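Local coordinates for protein regulator of nonsense transcripts 2 (Homo sapiens, PDB 4CEM) that acts as a factor of nonsense-mediated mRNA decay, here seen in the first of its three MIF4G domains, at residues 28-33 against 158-164; 57-61 against 73-77. One frame throughout, in Å; residues are numbered along the deposited sequence.

Both contacts belong to the all-helical first MIF4G domain, and along the chain contact 2 is nested inside the long loop closed by contact 1. Contact 1 sets the last turn of helix 6-33 on the turn that joins helix 143-158 to helix 164-181, mainly through polar bonds to carbonyls. Contact 2 pairs two consecutive, nearly antiparallel helices through apolar side chains. Their centres are 22 Å apart and their nearest atoms about 10 Å, with no touch between them. Helix 103-116 borders both: Ser111 reaches the 28-33 and 158-164 side, while Phe113, Leu109 and Leu112 pack against the 57-61 and 73-77 side.

Contact 1 of 2, residues 28-33 against 158-164; sequences LRSKNQ and IVGIFTD
A helix end docked on an interhelical turn: the last turn of helix 6-33 meets the carbonyls of Ile158 and Val159 through Arg29 and, less surely, Asn32, where helix 143-158 has just ended. That end is a Schellman motif, with Gly160 at positive phi, which favours glycine. Arg29 buries the most surface. Its CG stands anti to the backbone N (chi1 161°) and the chain bends at chi3, which brings the guanidinium alongside the turn, its NE-H toward Ile158 O. NE meets Ile158 O at 2.8 Å in a nearly straight bond, N-H...O 172°, with the oxygen close to the guanidinium plane. On the NH1 side of the group, NH2 forms a salt bridge to Asp164 OD1 at 3.2 Å, the carboxylate plane tilted 33° from the guanidinium plane. Two acceptors lying near its plane thus fix the rotation of the group. Asp164 OD2 has a second cationic partner in Lys232, so the carboxylate is shared between two positive groups and is probably favoured in its charged form. The neighbouring carbonyl, Val159 O, takes Asn32 ND2 at 2.8 Å, although the position of this nitrogen is less certain; it also receives a CA-H...O contact from Arg29 CA at 3.3 Å. Asn32 OD1 accepts a bond from Gln115 NE2 of helix 103-116. Beside these polar links, Leu28 CB rests on Val159 CG2 at 3.5 Å. Helix 103-116 packs alongside, its Ser111 touching Leu28, Val159 and Ile161, and the loop carrying Ile227 and Ile228 packs on Arg29; helix 164-181 begins at Asp164, just past Thr163 at its N-cap.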
ATOM      1  N   LEU A  28     -11.207 -11.986  -8.629  1.00 37.48           N
ATOM      2  CA  LEU A  28     -11.814 -10.661  -8.600  1.00 36.80           C
ATOM      3  C   LEU A  28     -11.614  -9.866  -9.883  1.00 36.78           C
ATOM      4  O   LEU A  28     -12.552  -9.222 -10.359  1.00 38.11           O
ATOM      5  CB  LEU A  28     -11.268  -9.853  -7.415  1.00 37.13           C
ATOM      6  CG  LEU A  28     -11.943 -10.145  -6.078  1.00 37.68           C
ATOM      7  CD1 LEU A  28     -11.376  -9.236  -4.998  1.00 37.23           C
ATOM      8  CD2 LEU A  28     -13.455  -9.985  -6.199  1.00 35.67           C
ATOM      9  N   ARG A  29     -10.405  -9.899 -10.435  1.00 36.13           N
ATOM     10  CA  ARG A  29     -10.123  -9.201 -11.697  1.00 37.58           C
ATOM     11  C   ARG A  29     -11.009  -9.732 -12.817  1.00 38.21           C
ATOM     12  O   ARG A  29     -11.519  -8.966 -13.627  1.00 37.81           O
ATOM     13  CB  ARG A  29      -8.625  -9.299 -12.070  1.00 37.67           C
ATOM     14  CG  ARG A  29      -8.278  -9.020 -13.533  1.00 38.31           C
ATOM     15  CD  ARG A  29      -6.779  -8.817 -13.748  1.00 38.38           C
ATOM     16  NE  ARG A  29      -6.423  -7.425 -13.495  1.00 40.81           N
ATOM     17  CZ  ARG A  29      -6.063  -6.534 -14.414  1.00 41.27           C
ATOM     18  NH1 ARG A  29      -5.946  -6.860 -15.694  1.00 42.73           N
ATOM     19  NH2 ARG A  29      -5.792  -5.297 -14.041  1.00 42.39           N
ATOM     20  N   SER A  30     -11.201 -11.046 -12.857  1.00 39.39           N
ATOM     21  CA  SER A  30     -12.019 -11.653 -13.900  1.00 40.95           C
ATOM     22  C   SER A  30     -13.457 -11.130 -13.845  1.00 42.13           C
ATOM     23  O   SER A  30     -13.988 -10.658 -14.852  1.00 41.25           O
ATOM     24  CB  SER A  30     -11.998 -13.173 -13.769  1.00 41.82           C
ATOM     25  OG  SER A  30     -12.637 -13.781 -14.872  1.00 43.97           O
ATOM     26  N   LYS A  31     -14.069 -11.206 -12.664  1.00 42.86           N
ATOM     27  CA  LYS A  31     -15.441 -10.716 -12.458  1.00 43.88           C
ATOM     28  C   LYS A  31     -15.599  -9.235 -12.751  1.00 41.45           C
ATOM     29  O   LYS A  31     -16.582  -8.821 -13.368  1.00 41.46           O
ATOM     30  CB  LYS A  31     -15.929 -10.979 -11.023  1.00 46.66           C
ATOM     31  CG  LYS A  31     -16.913 -12.133 -10.921  1.00 51.02           C
ATOM     32  CD  LYS A  31     -17.766 -12.052  -9.660  1.00 55.78           C
ATOM     33  CE  LYS A  31     -19.179 -12.581  -9.906  1.00 56.90           C
ATOM     34  NZ  LYS A  31     -20.045 -12.425  -8.700  1.00 59.45           N
ATOM     35  N   ASN A  32     -14.647  -8.435 -12.283  1.00 38.06           N
ATOM     36  CA  ASN A  32     -14.751  -6.992 -12.422  1.00 35.75           C
ATOM     37  C   ASN A  32     -14.606  -6.531 -13.868  1.00 37.14           C
ATOM     38  O   ASN A  32     -15.397  -5.722 -14.342  1.00 40.36           O
ATOM     39  CB  ASN A  32     -13.734  -6.301 -11.528  1.00 33.83           C
ATOM     40  CG  ASN A  32     -14.124  -6.352 -10.073  1.00 32.45           C
ATOM     41  OD1 ASN A  32     -15.307  -6.408  -9.744  1.00 32.54           O
ATOM     42  ND2 ASN A  32     -13.138  -6.327  -9.191  1.00 31.13           N
ATOM     43  N   GLN A  33     -13.618  -7.060 -14.575  1.00 36.13           N
ATOM     44  CA  GLN A  33     -13.439  -6.722 -15.980  1.00 35.84           C
ATOM     45  C   GLN A  33     -14.633  -7.166 -16.815  1.00 36.31           C
ATOM     46  O   GLN A  33     -14.993  -6.497 -17.785  1.00 36.11           O
ATOM     47  CB  GLN A  33     -12.165  -7.358 -16.527  1.00 36.03           C
ATOM     48  CG  GLN A  33     -10.900  -6.801 -15.909  1.00 35.36           C
ATOM     49  CD  GLN A  33      -9.648  -7.288 -16.604  1.00 35.69           C
ATOM     50  OE1 GLN A  33      -9.599  -8.405 -17.119  1.00 36.77           O
ATOM     51  NE2 GLN A  33      -8.625  -6.447 -16.622  1.00 35.12           N
ATOM     52  N   ILE A 158      -5.337  -3.632  -9.507  1.00 31.99           N
ATOM     53  CA  ILE A 158      -5.036  -5.054  -9.734  1.00 31.83           C
ATOM     54  C   ILE A 158      -6.306  -5.854  -9.955  1.00 31.78           C
ATOM     55  O   ILE A 158      -6.367  -6.738 -10.811  1.00 34.61           O
ATOM     56  CB  ILE A 158      -4.305  -5.694  -8.544  1.00 30.78           C
ATOM     57  CG1 ILE A 158      -2.930  -5.070  -8.356  1.00 29.82           C
ATOM     58  CG2 ILE A 158      -4.155  -7.189  -8.776  1.00 30.91           C
ATOM     59  CD1 ILE A 158      -2.281  -5.449  -7.055  1.00 29.57           C
ATOM     60  N   VAL A 159      -7.320  -5.510  -9.182  1.00 31.22           N
ATOM     61  CA  VAL A 159      -8.606  -6.200  -9.191  1.00 31.26           C
ATOM     62  C   VAL A 159      -9.512  -5.736 -10.345  1.00 31.35           C
ATOM     63  O   VAL A 159     -10.628  -6.215 -10.493  1.00 32.25           O
ATOM     64  CB  VAL A 159      -9.248  -6.025  -7.788  1.00 31.74           C
ATOM     65  CG1 VAL A 159     -10.719  -5.636  -7.847  1.00 30.57           C
ATOM     66  CG2 VAL A 159      -8.968  -7.257  -6.940  1.00 30.47           C
ATOM     67  N   GLY A 160      -9.030  -4.807 -11.170  1.00 31.90           N
ATOM     68  CA  GLY A 160      -9.724  -4.427 -12.403  1.00 32.45           C
ATOM     69  C   GLY A 160     -10.920  -3.487 -12.282  1.00 33.00           C
ATOM     70  O   GLY A 160     -11.644  -3.285 -13.257  1.00 32.27           O
ATOM     71  N   ILE A 161     -11.136  -2.916 -11.098  1.00 33.30           N
ATOM     72  CA  ILE A 161     -12.154  -1.885 -10.918  1.00 33.73           C
ATOM     73  C   ILE A 161     -11.722  -0.632 -11.674  1.00 35.44           C
ATOM     74  O   ILE A 161     -12.519  -0.030 -12.392  1.00 38.21           O
ATOM     75  CB  ILE A 161     -12.396  -1.585  -9.426  1.00 33.56           C
ATOM     76  CG1 ILE A 161     -13.096  -2.785  -8.771  1.00 33.73           C
ATOM     77  CG2 ILE A 161     -13.248  -0.334  -9.254  1.00 32.36           C
ATOM     78  CD1 ILE A 161     -13.104  -2.763  -7.260  1.00 33.22           C
ATOM     79  N   PHE A 162     -10.453  -0.257 -11.519  1.00 37.03           N
ATOM     80  CA  PHE A 162      -9.799   0.698 -12.420  1.00 36.55           C
ATOM     81  C   PHE A 162      -9.071  -0.025 -13.552  1.00 36.24           C
ATOM     82  O   PHE A 162      -8.487  -1.086 -13.344  1.00 38.64           O
ATOM     83  CB  PHE A 162      -8.775   1.550 -11.671  1.00 35.83           C
ATOM     84  CG  PHE A 162      -9.343   2.346 -10.541  1.00 35.47           C
ATOM     85  CD1 PHE A 162     -10.668   2.766 -10.538  1.00 35.43           C
ATOM     86  CD2 PHE A 162      -8.530   2.717  -9.482  1.00 36.02           C
ATOM     87  CE1 PHE A 162     -11.175   3.505  -9.480  1.00 34.06           C
ATOM     88  CE2 PHE A 162      -9.031   3.464  -8.429  1.00 35.50           C
ATOM     89  CZ  PHE A 162     -10.357   3.857  -8.430  1.00 33.79           C
ATOM     90  N   THR A 163      -9.073   0.575 -14.738  1.00 35.65           N
ATOM     91  CA  THR A 163      -8.356   0.026 -15.875  1.00 35.26           C
ATOM     92  C   THR A 163      -6.885   0.238 -15.630  1.00 37.20           C
ATOM     93  O   THR A 163      -6.515   1.022 -14.770  1.00 38.41           O
ATOM     94  CB  THR A 163      -8.727   0.730 -17.189  1.00 35.71           C
ATOM     95  OG1 THR A 163      -8.341   2.119 -17.125  1.00 36.22           O
ATOM     96  CG2 THR A 163     -10.227   0.592 -17.482  1.00 32.50           C
ATOM     97  N   ASP A 164      -6.041  -0.455 -16.382  1.00 40.04           N
ATOM     98  CA  ASP A 164      -4.606  -0.303 -16.209  1.00 42.49           C
ATOM     99  C   ASP A 164      -4.204   1.162 -16.348  1.00 45.31           C
ATOM    100  O   ASP A 164      -3.535   1.697 -15.464  1.00 43.50           O
ATOM    101  CB  ASP A 164      -3.838  -1.158 -17.217  1.00 44.73           C
ATOM    102  CG  ASP A 164      -3.882  -2.652 -16.892  1.00 45.38           C
ATOM    103  OD1 ASP A 164      -4.511  -3.075 -15.898  1.00 45.79           O
ATOM    104  OD2 ASP A 164      -3.265  -3.418 -17.654  1.00 47.74           O
TER

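Contact 2 of 2, residues 57-61 against 73-77; sequences AFVKK and LSHDF
Phe58 projects from helix 52-61 onto helix 70-79 and meets Leu73, Asp76 and Phe77 there, the densest part of a packing between two consecutive helices of the MIF4G domain. The short segments run nearly antiparallel, at 151°, with axes 11.0 Å apart, and the Phe58 ring spans much of that interval. Its CG lies anti to the backbone N (chi1 -174°), which carries the ring out toward the partner helix. There CE1 comes 3.4 Å from Leu73 O and also touches Leu73 CD2. CD1 lies 3.9 Å from Asp76 CB. On the far end of the ring, CZ touches Phe77 CB at 3.9 Å. Leu73 O, Asp76 CB and Phe77 CB all approach the Phe58 ring obliquely, whereas CE2 of Phe58 meets the rim of the Phe77 ring near its plane. This side is closed by Leu80 and Leu82 and by Phe113 of helix 103-116, which also packs edge-to-face with Phe77. Cutting Phe58 back to an alanine is likely to open a gap among Leu73, Asp76 CB and Phe77 and remove most of the apolar contact between these segments. The other flank is looser. Lys61, an exposed residue, lays its CB on Leu73 CD2 at 3.9 Å, so the one methyl CD2 touches both Lys61 and Phe58. Farther out, Lys61 NZ stays 4.7 Å from Asp76 OD2, close enough for attraction between opposite charges but not in contact. The other carboxylate oxygen, Asp76 OD1, takes a weak bond from His75 ND1 on its own helix. No hydrogen bond crosses between the segments: the pairing rests on apolar burial around one aromatic ring, and charge probably contributes only a mild attraction at the exposed border.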
ATOM      1  N   ALA A  57     -28.328   5.452   5.695  1.00 38.41           N
ATOM      2  CA  ALA A  57     -27.753   4.656   6.779  1.00 38.66           C
ATOM      3  C   ALA A  57     -26.566   3.855   6.253  1.00 39.95           C
ATOM      4  O   ALA A  57     -25.474   3.884   6.833  1.00 39.94           O
ATOM      5  CB  ALA A  57     -28.796   3.725   7.371  1.00 36.06           C
ATOM      6  N   PHE A  58     -26.776   3.180   5.125  1.00 40.46           N
ATOM      7  CA  PHE A  58     -25.744   2.351   4.535  1.00 41.61           C
ATOM      8  C   PHE A  58     -24.513   3.164   4.157  1.00 43.25           C
ATOM      9  O   PHE A  58     -23.391   2.776   4.497  1.00 44.30           O
ATOM     10  CB  PHE A  58     -26.275   1.588   3.324  1.00 42.41           C
ATOM     11  CG  PHE A  58     -25.287   0.615   2.759  1.00 43.86           C
ATOM     12  CD1 PHE A  58     -24.878  -0.479   3.507  1.00 44.54           C
ATOM     13  CD2 PHE A  58     -24.738   0.806   1.495  1.00 45.14           C
ATOM     14  CE1 PHE A  58     -23.948  -1.374   3.007  1.00 44.31           C
ATOM     15  CE2 PHE A  58     -23.817  -0.092   0.985  1.00 45.45           C
ATOM     16  CZ  PHE A  58     -23.423  -1.184   1.743  1.00 44.57           C
ATOM     17  N   VAL A  59     -24.719   4.297   3.482  1.00 43.80           N
ATOM     18  CA  VAL A  59     -23.606   5.184   3.124  1.00 43.91           C
ATOM     19  C   VAL A  59     -22.789   5.592   4.344  1.00 44.22           C
ATOM     20  O   VAL A  59     -21.579   5.777   4.246  1.00 44.22           O
ATOM     21  CB  VAL A  59     -24.088   6.454   2.393  1.00 45.44           C
ATOM     22  CG1 VAL A  59     -22.971   7.497   2.309  1.00 44.87           C
ATOM     23  CG2 VAL A  59     -24.588   6.093   0.998  1.00 44.10           C
ATOM     24  N   LYS A  60     -23.443   5.714   5.492  1.00 45.42           N
ATOM     25  CA  LYS A  60     -22.747   6.088   6.712  1.00 48.26           C
ATOM     26  C   LYS A  60     -21.907   4.934   7.240  1.00 47.94           C
ATOM     27  O   LYS A  60     -20.778   5.141   7.676  1.00 48.60           O
ATOM     28  CB  LYS A  60     -23.734   6.551   7.782  1.00 51.58           C
ATOM     29  CG  LYS A  60     -23.069   7.313   8.912  1.00 55.14           C
ATOM     30  CD  LYS A  60     -24.090   7.771   9.938  1.00 59.67           C
ATOM     31  CE  LYS A  60     -23.419   8.449  11.120  1.00 61.73           C
ATOM     32  NZ  LYS A  60     -24.420   8.847  12.146  1.00 64.67           N
ATOM     33  N   LYS A  61     -22.456   3.720   7.203  1.00 46.34           N
ATOM     34  CA  LYS A  61     -21.712   2.526   7.622  1.00 45.16           C
ATOM     35  C   LYS A  61     -20.455   2.327   6.799  1.00 44.15           C
ATOM     36  O   LYS A  61     -19.434   1.879   7.319  1.00 44.29           O
ATOM     37  CB  LYS A  61     -22.584   1.274   7.525  1.00 46.84           C
ATOM     38  CG  LYS A  61     -23.382   0.995   8.783  1.00 46.03           C
ATOM     39  CD  LYS A  61     -24.625   0.184   8.487  1.00 47.46           C
ATOM     40  CE  LYS A  61     -25.484   0.024   9.732  1.00 50.02           C
ATOM     41  NZ  LYS A  61     -26.896   0.453   9.489  1.00 51.54           N
ATOM     42  N   LEU A  73     -22.460  -5.953   5.768  1.00 33.09           N
ATOM     43  CA  LEU A  73     -22.529  -4.884   4.770  1.00 34.25           C
ATOM     44  C   LEU A  73     -22.930  -5.422   3.398  1.00 35.12           C
ATOM     45  O   LEU A  73     -23.660  -4.764   2.644  1.00 35.72           O
ATOM     46  CB  LEU A  73     -21.207  -4.135   4.680  1.00 34.66           C
ATOM     47  CG  LEU A  73     -20.838  -3.390   5.959  1.00 34.15           C
ATOM     48  CD1 LEU A  73     -19.469  -2.746   5.840  1.00 33.26           C
ATOM     49  CD2 LEU A  73     -21.902  -2.355   6.268  1.00 35.38           C
ATOM     50  N   SER A  74     -22.483  -6.634   3.088  1.00 34.72           N
ATOM     51  CA  SER A  74     -22.905  -7.293   1.859  1.00 33.59           C
ATOM     52  C   SER A  74     -24.400  -7.556   1.856  1.00 32.46           C
ATOM     53  O   SER A  74     -25.062  -7.331   0.853  1.00 33.18           O
ATOM     54  CB  SER A  74     -22.128  -8.589   1.658  1.00 33.10           C
ATOM     55  OG  SER A  74     -20.778  -8.291   1.337  1.00 34.76           O
ATOM     56  N   HIS A  75     -24.924  -8.036   2.980  1.00 32.82           N
ATOM     57  CA  HIS A  75     -26.352  -8.331   3.115  1.00 33.02           C
ATOM     58  C   HIS A  75     -27.178  -7.093   2.883  1.00 32.45           C
ATOM     59  O   HIS A  75     -28.117  -7.107   2.104  1.00 32.23           O
ATOM     60  CB  HIS A  75     -26.644  -8.909   4.493  1.00 33.48           C
ATOM     61  CG  HIS A  75     -28.113  -9.071   4.785  1.00 34.19           C
ATOM     62  ND1 HIS A  75     -28.850  -8.089   5.335  1.00 34.57           N
ATOM     63  CD2 HIS A  75     -28.975 -10.148   4.591  1.00 35.02           C
ATOM     64  CE1 HIS A  75     -30.121  -8.512   5.481  1.00 35.14           C
ATOM     65  NE2 HIS A  75     -30.196  -9.771   5.024  1.00 35.53           N
ATOM     66  N   ASP A  76     -26.820  -6.001   3.544  1.00 32.70           N
ATOM     67  CA  ASP A  76     -27.512  -4.742   3.337  1.00 33.82           C
ATOM     68  C   ASP A  76     -27.394  -4.296   1.894  1.00 34.28           C
ATOM     69  O   ASP A  76     -28.401  -3.972   1.259  1.00 35.27           O
ATOM     70  CB  ASP A  76     -26.962  -3.650   4.250  1.00 34.09           C
ATOM     71  CG  ASP A  76     -27.248  -3.911   5.711  1.00 35.55           C
ATOM     72  OD1 ASP A  76     -28.121  -4.765   6.020  1.00 37.51           O
ATOM     73  OD2 ASP A  76     -26.588  -3.261   6.557  1.00 36.58           O
ATOM     74  N   PHE A  77     -26.170  -4.276   1.377  1.00 34.03           N
ATOM     75  CA  PHE A  77     -25.938  -3.880  -0.009  1.00 34.40           C
ATOM     76  C   PHE A  77     -26.915  -4.548  -0.980  1.00 35.78           C
ATOM     77  O   PHE A  77     -27.508  -3.873  -1.829  1.00 35.45           O
ATOM     78  CB  PHE A  77     -24.503  -4.199  -0.427  1.00 34.21           C
ATOM     79  CG  PHE A  77     -24.190  -3.838  -1.855  1.00 33.99           C
ATOM     80  CD1 PHE A  77     -23.720  -2.575  -2.178  1.00 33.93           C
ATOM     81  CD2 PHE A  77     -24.356  -4.766  -2.874  1.00 34.09           C
ATOM     82  CE1 PHE A  77     -23.428  -2.241  -3.487  1.00 34.37           C
ATOM     83  CE2 PHE A  77     -24.059  -4.442  -4.185  1.00 34.39           C
ATOM     84  CZ  PHE A  77     -23.598  -3.175  -4.494  1.00 35.22           C
TER